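Local coordinates for hypothetical protein (Bacteroides fragilis, PDB 4I17) that is of unknown function but, as an exported all-helical protein built from TPR repeats, probably serves as a scaffold for binding other proteins or peptides, at residues Tyr58-Ile69 and Ala78-Met89. Residues are numbered along the deposited sequence; the frame is centred on the assembly and turned at random. Where two conformers were deposited one is given.
Sequences YKEAADYFDIAI and AYIGKSAAYRDM
Lys82 NZ reaches Asp66 OD1 at 2.8 Å, a salt bridge on the syn side of the carboxylate but 33° out of its plane. With CG anti to the backbone N (chi1 -170°) and the rest of the chain extended, the lysine lies as a knob among Ala62, Phe65, Asp66 and Ile69, its methylenes packing while the ammonium pairs. Beside it the Phe65 ring lies flat on the backbone of Gly81, whose CA stands 3.8 Å from the ring centroid in a CH-pi contact; the missing side chain lets the ring come this close. One turn on, Ile69 leans both branches on one face of Tyr79: CD1 sits over the ring, CG2 lies 3.4 Å from OH, and CG1 meets Ala78 CB. At the far end Asp88 CB rests on a face of the Tyr58 ring, 3.5 Å from its centroid, while the selenomethionine Met89 bends its CE to 3.4 Å from Tyr58 O. Small Ala61, Ala62 and Ala85 lie between these ends, consistent with antiparallel axes 8.5 Å apart at 164°. This hairpin of helices continues the TPR-type array: helix 42-54 packs against 58-69 through Ala61 and Tyr64, and helix 92-105 against 78-89 through Ser83 and Tyr86.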
ATOM      1  N   TYR A  58       8.254  19.444   1.975  1.00 18.80           N
ATOM      2  CA  TYR A  58       7.356  18.387   1.489  1.00 18.71           C
ATOM      3  C   TYR A  58       6.200  18.856   0.661  1.00 23.28           C
ATOM      4  O   TYR A  58       5.900  18.176  -0.323  1.00 22.49           O
ATOM      5  CB  TYR A  58       6.848  17.497   2.621  1.00 19.65           C
ATOM      6  CG  TYR A  58       7.949  17.006   3.532  1.00 22.53           C
ATOM      7  CD1 TYR A  58       9.020  16.267   3.031  1.00 22.79           C
ATOM      8  CD2 TYR A  58       7.901  17.240   4.903  1.00 24.66           C
ATOM      9  CE1 TYR A  58      10.050  15.842   3.863  1.00 23.82           C
ATOM     10  CE2 TYR A  58       8.930  16.823   5.741  1.00 25.67           C
ATOM     11  CZ  TYR A  58       9.977  16.089   5.221  1.00 29.51           C
ATOM     12  OH  TYR A  58      10.958  15.632   6.048  1.00 35.16           O
ATOM     13  N   LYS A  59       5.542  19.987   1.013  1.00 20.72           N
ATOM     14  CA  LYS A  59       4.386  20.404   0.211  1.00 22.49           C
ATOM     15  C   LYS A  59       4.838  20.832  -1.177  1.00 24.84           C
ATOM     16  O   LYS A  59       4.147  20.549  -2.174  1.00 23.13           O
ATOM     17  CB  LYS A  59       3.574  21.521   0.920  1.00 27.06           C
ATOM     18  CG  LYS A  59       2.327  22.001   0.156  1.00 50.94           C
ATOM     19  CD  LYS A  59       1.239  20.915   0.001  1.00 64.68           C
ATOM     20  CE  LYS A  59       0.065  21.358  -0.843  1.00 79.32           C
ATOM     21  NZ  LYS A  59       0.400  21.399  -2.291  1.00 88.90           N
ATOM     22  N   GLU A  60       6.002  21.508  -1.229  1.00 20.99           N
ATOM     23  CA  GLU A  60       6.606  21.970  -2.472  0.50 20.91           C
ATOM     24  C   GLU A  60       6.957  20.745  -3.329  1.00 22.96           C
ATOM     25  O   GLU A  60       6.678  20.732  -4.532  1.00 22.02           O
ATOM     26  CB  GLU A  60       7.828  22.851  -2.150  0.50 22.64           C
ATOM     27  CG  GLU A  60       7.469  24.057  -1.277  0.50 34.71           C
ATOM     28  CD  GLU A  60       7.547  23.982   0.249  0.70 58.98           C
ATOM     29  OE1 GLU A  60       7.141  22.963   0.867  0.70 27.20           O
ATOM     30  OE2 GLU A  60       7.969  25.006   0.834  0.70 65.86           O
ATOM     31  N   ALA A  61       7.517  19.681  -2.694  1.00 19.22           N
ATOM     32  CA  ALA A  61       7.879  18.449  -3.408  1.00 17.08           C
ATOM     33  C   ALA A  61       6.646  17.880  -4.149  1.00 23.01           C
ATOM     34  O   ALA A  61       6.689  17.638  -5.369  1.00 19.29           O
ATOM     35  CB  ALA A  61       8.437  17.418  -2.425  1.00 17.78           C
ATOM     36  N   ALA A  62       5.524  17.769  -3.423  1.00 19.99           N
ATOM     37  CA  ALA A  62       4.279  17.248  -3.974  1.00 20.25           C
ATOM     38  C   ALA A  62       3.825  18.107  -5.171  1.00 22.88           C
ATOM     39  O   ALA A  62       3.460  17.550  -6.204  1.00 22.35           O
ATOM     40  CB  ALA A  62       3.199  17.206  -2.882  1.00 20.43           C
ATOM     41  N   ASP A  63       3.972  19.437  -5.088  1.00 20.44           N
ATOM     42  CA  ASP A  63       3.615  20.350  -6.184  1.00 19.94           C
ATOM     43  C   ASP A  63       4.475  20.092  -7.437  1.00 22.92           C
ATOM     44  O   ASP A  63       3.944  20.074  -8.541  1.00 21.78           O
ATOM     45  CB  ASP A  63       3.737  21.841  -5.757  1.00 22.44           C
ATOM     46  CG  ASP A  63       2.640  22.288  -4.783  1.00 37.34           C
ATOM     47  OD1 ASP A  63       1.544  21.705  -4.816  1.00 39.72           O
ATOM     48  OD2 ASP A  63       2.890  23.216  -3.988  1.00 41.37           O
ATOM     49  N   TYR A  64       5.784  19.918  -7.276  1.00 17.64           N
ATOM     50  CA  TYR A  64       6.657  19.653  -8.415  1.00 16.42           C
ATOM     51  C   TYR A  64       6.423  18.255  -8.990  1.00 19.69           C
ATOM     52  O   TYR A  64       6.363  18.124 -10.211  1.00 19.55           O
ATOM     53  CB  TYR A  64       8.139  19.884  -8.074  1.00 17.54           C
ATOM     54  CG  TYR A  64       8.371  21.366  -7.918  1.00 21.72           C
ATOM     55  CD1 TYR A  64       8.289  22.221  -9.014  1.00 24.49           C
ATOM     56  CD2 TYR A  64       8.544  21.933  -6.660  1.00 24.62           C
ATOM     57  CE1 TYR A  64       8.387  23.608  -8.858  1.00 27.49           C
ATOM     58  CE2 TYR A  64       8.659  23.315  -6.495  1.00 26.12           C
ATOM     59  CZ  TYR A  64       8.573  24.145  -7.594  1.00 32.13           C
ATOM     60  OH  TYR A  64       8.669  25.497  -7.406  1.00 32.21           O
ATOM     61  N   PHE A  65       6.245  17.226  -8.146  1.00 17.26           N
ATOM     62  CA  PHE A  65       5.940  15.901  -8.732  1.00 17.15           C
ATOM     63  C   PHE A  65       4.611  15.960  -9.521  1.00 21.33           C
ATOM     64  O   PHE A  65       4.484  15.285 -10.535  1.00 20.73           O
ATOM     65  CB  PHE A  65       5.892  14.833  -7.648  1.00 17.15           C
ATOM     66  CG  PHE A  65       7.242  14.542  -7.031  1.00 17.10           C
ATOM     67  CD1 PHE A  65       8.309  14.101  -7.819  1.00 18.35           C
ATOM     68  CD2 PHE A  65       7.439  14.663  -5.652  1.00 17.77           C
ATOM     69  CE1 PHE A  65       9.530  13.765  -7.239  1.00 18.06           C
ATOM     70  CE2 PHE A  65       8.662  14.323  -5.075  1.00 19.77           C
ATOM     71  CZ  PHE A  65       9.696  13.855  -5.872  1.00 17.72           C
ATOM     72  N   ASP A  66       3.658  16.807  -9.091  1.00 18.99           N
ATOM     73  CA  ASP A  66       2.375  16.967  -9.792  1.00 21.59           C
ATOM     74  C   ASP A  66       2.583  17.509 -11.221  1.00 25.57           C
ATOM     75  O   ASP A  66       1.839  17.138 -12.124  1.00 25.88           O
ATOM     76  CB  ASP A  66       1.462  17.929  -9.011  1.00 25.88           C
ATOM     77  CG  ASP A  66       0.361  17.286  -8.185  1.00 51.00           C
ATOM     78  OD1 ASP A  66      -0.191  16.247  -8.627  1.00 55.27           O
ATOM     79  OD2 ASP A  66      -0.030  17.884  -7.153  1.00 57.63           O
ATOM     80  N   ILE A  67       3.578  18.390 -11.413  1.00 21.81           N
ATOM     81  CA  ILE A  67       3.924  18.972 -12.723  1.00 21.36           C
ATOM     82  C   ILE A  67       4.367  17.834 -13.613  1.00 23.64           C
ATOM     83  O   ILE A  67       3.872  17.700 -14.732  1.00 23.25           O
ATOM     84  CB  ILE A  67       4.984  20.109 -12.644  1.00 25.96           C
ATOM     85  CG1 ILE A  67       4.438  21.332 -11.849  1.00 26.96           C
ATOM     86  CG2 ILE A  67       5.442  20.543 -14.062  1.00 26.94           C
ATOM     87  CD1 ILE A  67       5.506  22.426 -11.527  1.00 34.85           C
ATOM     88  N   ALA A  68       5.269  16.984 -13.116  1.00 20.13           N
ATOM     89  CA  ALA A  68       5.731  15.821 -13.881  1.00 20.32           C
ATOM     90  C   ALA A  68       4.557  14.905 -14.210  1.00 23.78           C
ATOM     91  O   ALA A  68       4.440  14.446 -15.351  1.00 24.24           O
ATOM     92  CB  ALA A  68       6.801  15.060 -13.097  1.00 20.26           C
ATOM     93  N   ILE A  69       3.636  14.673 -13.232  1.00 17.97           N
ATOM     94  CA  ILE A  69       2.480  13.812 -13.461  1.00 18.16           C
ATOM     95  C   ILE A  69       1.600  14.390 -14.563  1.00 22.94           C
ATOM     96  O   ILE A  69       1.203  13.650 -15.457  1.00 23.92           O
ATOM     97  CB  ILE A  69       1.686  13.566 -12.160  1.00 20.30           C
ATOM     98  CG1 ILE A  69       2.556  12.785 -11.157  1.00 19.62           C
ATOM     99  CG2 ILE A  69       0.344  12.812 -12.447  1.00 23.10           C
ATOM    100  CD1 ILE A  69       1.962  12.685  -9.701  1.00 17.94           C
ATOM    101  N   ALA A  78       7.218   9.671 -10.401  1.00 19.41           N
ATOM    102  CA  ALA A  78       6.557  10.919  -9.976  1.00 19.66           C
ATOM    103  C   ALA A  78       5.444  10.618  -8.954  1.00 19.80           C
ATOM    104  O   ALA A  78       5.327  11.335  -7.965  1.00 18.78           O
ATOM    105  CB  ALA A  78       5.986  11.661 -11.180  1.00 20.92           C
ATOM    106  N   TYR A  79       4.648   9.548  -9.163  1.00 16.56           N
ATOM    107  CA  TYR A  79       3.628   9.171  -8.157  1.00 16.10           C
ATOM    108  C   TYR A  79       4.279   8.698  -6.861  1.00 19.31           C
ATOM    109  O   TYR A  79       3.768   9.018  -5.798  1.00 20.05           O
ATOM    110  CB  TYR A  79       2.704   8.058  -8.667  1.00 17.56           C
ATOM    111  CG  TYR A  79       1.580   8.589  -9.526  1.00 21.74           C
ATOM    112  CD1 TYR A  79       0.510   9.284  -8.961  1.00 24.99           C
ATOM    113  CD2 TYR A  79       1.594   8.421 -10.903  1.00 23.65           C
ATOM    114  CE1 TYR A  79      -0.525   9.785  -9.752  1.00 28.13           C
ATOM    115  CE2 TYR A  79       0.550   8.893 -11.703  1.00 25.04           C
ATOM    116  CZ  TYR A  79      -0.503   9.579 -11.121  1.00 30.84           C
ATOM    117  OH  TYR A  79      -1.524  10.044 -11.905  1.00 30.70           O
ATOM    118  N   ILE A  80       5.389   7.933  -6.944  1.00 19.83           N
ATOM    119  CA  ILE A  80       6.093   7.421  -5.759  1.00 20.53           C
ATOM    120  C   ILE A  80       6.650   8.600  -4.984  1.00 23.61           C
ATOM    121  O   ILE A  80       6.503   8.656  -3.762  1.00 22.63           O
ATOM    122  CB  ILE A  80       7.181   6.384  -6.130  1.00 25.30           C
ATOM    123  CG1 ILE A  80       6.539   5.081  -6.630  1.00 26.25           C
ATOM    124  CG2 ILE A  80       8.163   6.117  -4.949  1.00 27.15           C
ATOM    125  CD1 ILE A  80       7.502   4.202  -7.458  1.00 36.07           C
ATOM    126  N   GLY A  81       7.228   9.559  -5.713  1.00 19.63           N
ATOM    127  CA  GLY A  81       7.763  10.775  -5.115  1.00 18.28           C
ATOM    128  C   GLY A  81       6.704  11.587  -4.398  1.00 20.11           C
ATOM    129  O   GLY A  81       6.932  12.052  -3.287  1.00 19.67           O
ATOM    130  N   LYS A  82       5.555  11.785  -5.040  1.00 15.82           N
ATOM    131  CA  LYS A  82       4.454  12.532  -4.449  1.00 16.80           C
ATOM    132  C   LYS A  82       3.950  11.805  -3.201  1.00 21.20           C
ATOM    133  O   LYS A  82       3.745  12.452  -2.171  1.00 21.05           O
ATOM    134  CB  LYS A  82       3.317  12.714  -5.461  1.00 19.85           C
ATOM    135  CG  LYS A  82       2.276  13.693  -4.966  1.00 23.93           C
ATOM    136  CD  LYS A  82       1.231  13.950  -6.028  1.00 28.64           C
ATOM    137  CE  LYS A  82       0.144  14.827  -5.484  1.00 33.90           C
ATOM    138  NZ  LYS A  82      -1.021  14.842  -6.400  1.00 43.34           N
ATOM    139  N   SER A  83       3.776  10.463  -3.288  1.00 19.66           N
ATOM    140  CA  SER A  83       3.321   9.672  -2.134  0.50 19.15           C
ATOM    141  C   SER A  83       4.317   9.805  -0.983  1.00 22.65           C
ATOM    142  O   SER A  83       3.906  10.016   0.159  1.00 22.18           O
ATOM    143  CB  SER A  83       3.135   8.203  -2.515  0.50 21.10           C
ATOM    144  OG  SER A  83       4.362   7.492  -2.567  0.50 23.82           O
ATOM    145  N   ALA A  84       5.641   9.705  -1.283  1.00 20.64           N
ATOM    146  CA  ALA A  84       6.694   9.806  -0.268  1.00 21.34           C
ATOM    147  C   ALA A  84       6.652  11.146   0.443  1.00 22.35           C
ATOM    148  O   ALA A  84       6.917  11.215   1.649  1.00 22.37           O
ATOM    149  CB  ALA A  84       8.071   9.579  -0.877  1.00 22.46           C
ATOM    150  N   ALA A  85       6.349  12.223  -0.298  1.00 19.07           N
ATOM    151  CA  ALA A  85       6.253  13.561   0.282  1.00 18.16           C
ATOM    152  C   ALA A  85       5.119  13.595   1.309  1.00 22.60           C
ATOM    153  O   ALA A  85       5.302  14.128   2.395  1.00 20.98           O
ATOM    154  CB  ALA A  85       6.017  14.597  -0.822  1.00 18.63           C
ATOM    155  N   TYR A  86       3.974  12.947   0.999  1.00 19.84           N
ATOM    156  CA  TYR A  86       2.840  12.884   1.942  1.00 20.78           C
ATOM    157  C   TYR A  86       3.149  11.987   3.145  1.00 25.11           C
ATOM    158  O   TYR A  86       2.756  12.340   4.254  1.00 26.10           O
ATOM    159  CB  TYR A  86       1.568  12.463   1.216  1.00 22.78           C
ATOM    160  CG  TYR A  86       0.953  13.649   0.512  1.00 26.68           C
ATOM    161  CD1 TYR A  86       0.396  14.699   1.233  1.00 29.75           C
ATOM    162  CD2 TYR A  86       0.918  13.721  -0.877  1.00 29.16           C
ATOM    163  CE1 TYR A  86      -0.190  15.785   0.594  1.00 32.52           C
ATOM    164  CE2 TYR A  86       0.370  14.826  -1.531  1.00 31.19           C
ATOM    165  CZ  TYR A  86      -0.202  15.843  -0.791  1.00 41.34           C
ATOM    166  OH  TYR A  86      -0.806  16.901  -1.422  1.00 49.09           O
ATOM    167  N   ARG A  87       3.908  10.888   2.941  1.00 22.07           N
ATOM    168  CA  ARG A  87       4.386  10.001   4.011  0.50 22.04           C
ATOM    169  C   ARG A  87       5.258  10.831   4.980  1.00 25.75           C
ATOM    170  O   ARG A  87       5.110  10.748   6.196  1.00 25.82           O
ATOM    171  CB  ARG A  87       5.194   8.842   3.382  0.50 23.28           C
ATOM    172  CG  ARG A  87       5.564   7.696   4.344  0.50 31.32           C
ATOM    173  CD  ARG A  87       6.254   6.534   3.629  0.50 34.97           C
ATOM    174  NE  ARG A  87       7.529   6.934   3.019  0.50 33.96           N
ATOM    175  CZ  ARG A  87       7.963   6.525   1.829  0.50 39.86           C
ATOM    176  NH1 ARG A  87       7.254   5.656   1.118  0.50 26.19           N
ATOM    177  NH2 ARG A  87       9.119   6.966   1.351  0.50 24.21           N
ATOM    178  N   ASP A  88       6.147  11.671   4.422  1.00 21.88           N
ATOM    179  CA  ASP A  88       7.054  12.556   5.186  1.00 22.38           C
ATOM    180  C   ASP A  88       6.258  13.646   5.946  1.00 27.17           C
ATOM    181  O   ASP A  88       6.673  14.071   7.030  1.00 27.44           O
ATOM    182  CB  ASP A  88       8.080  13.180   4.255  1.00 24.08           C
ATOM    183  CG  ASP A  88       9.114  12.220   3.689  1.00 36.27           C
ATOM    184  OD1 ASP A  88       9.405  11.205   4.350  1.00 35.34           O
ATOM    185  OD2 ASP A  88       9.690  12.529   2.613  1.00 35.64           O
HETATM  186  N   MSE A  89       5.088  14.051   5.413  1.00 24.67           N
HETATM  187  CA  MSE A  89       4.155  14.978   6.094  1.00 25.13           C
HETATM  188  C   MSE A  89       3.279  14.240   7.105  1.00 29.87           C
HETATM  189  O   MSE A  89       2.396  14.866   7.714  1.00 29.79           O
HETATM  190  CB  MSE A  89       3.248  15.691   5.087  1.00 26.62           C
HETATM  191  CG  MSE A  89       3.935  16.856   4.384  1.00 31.78           C
HETATM  192 SE   MSE A  89       2.740  17.640   3.051  0.75 37.37          SE
HETATM  193  CE  MSE A  89       3.308  16.783   1.375  1.00 31.83           C
TER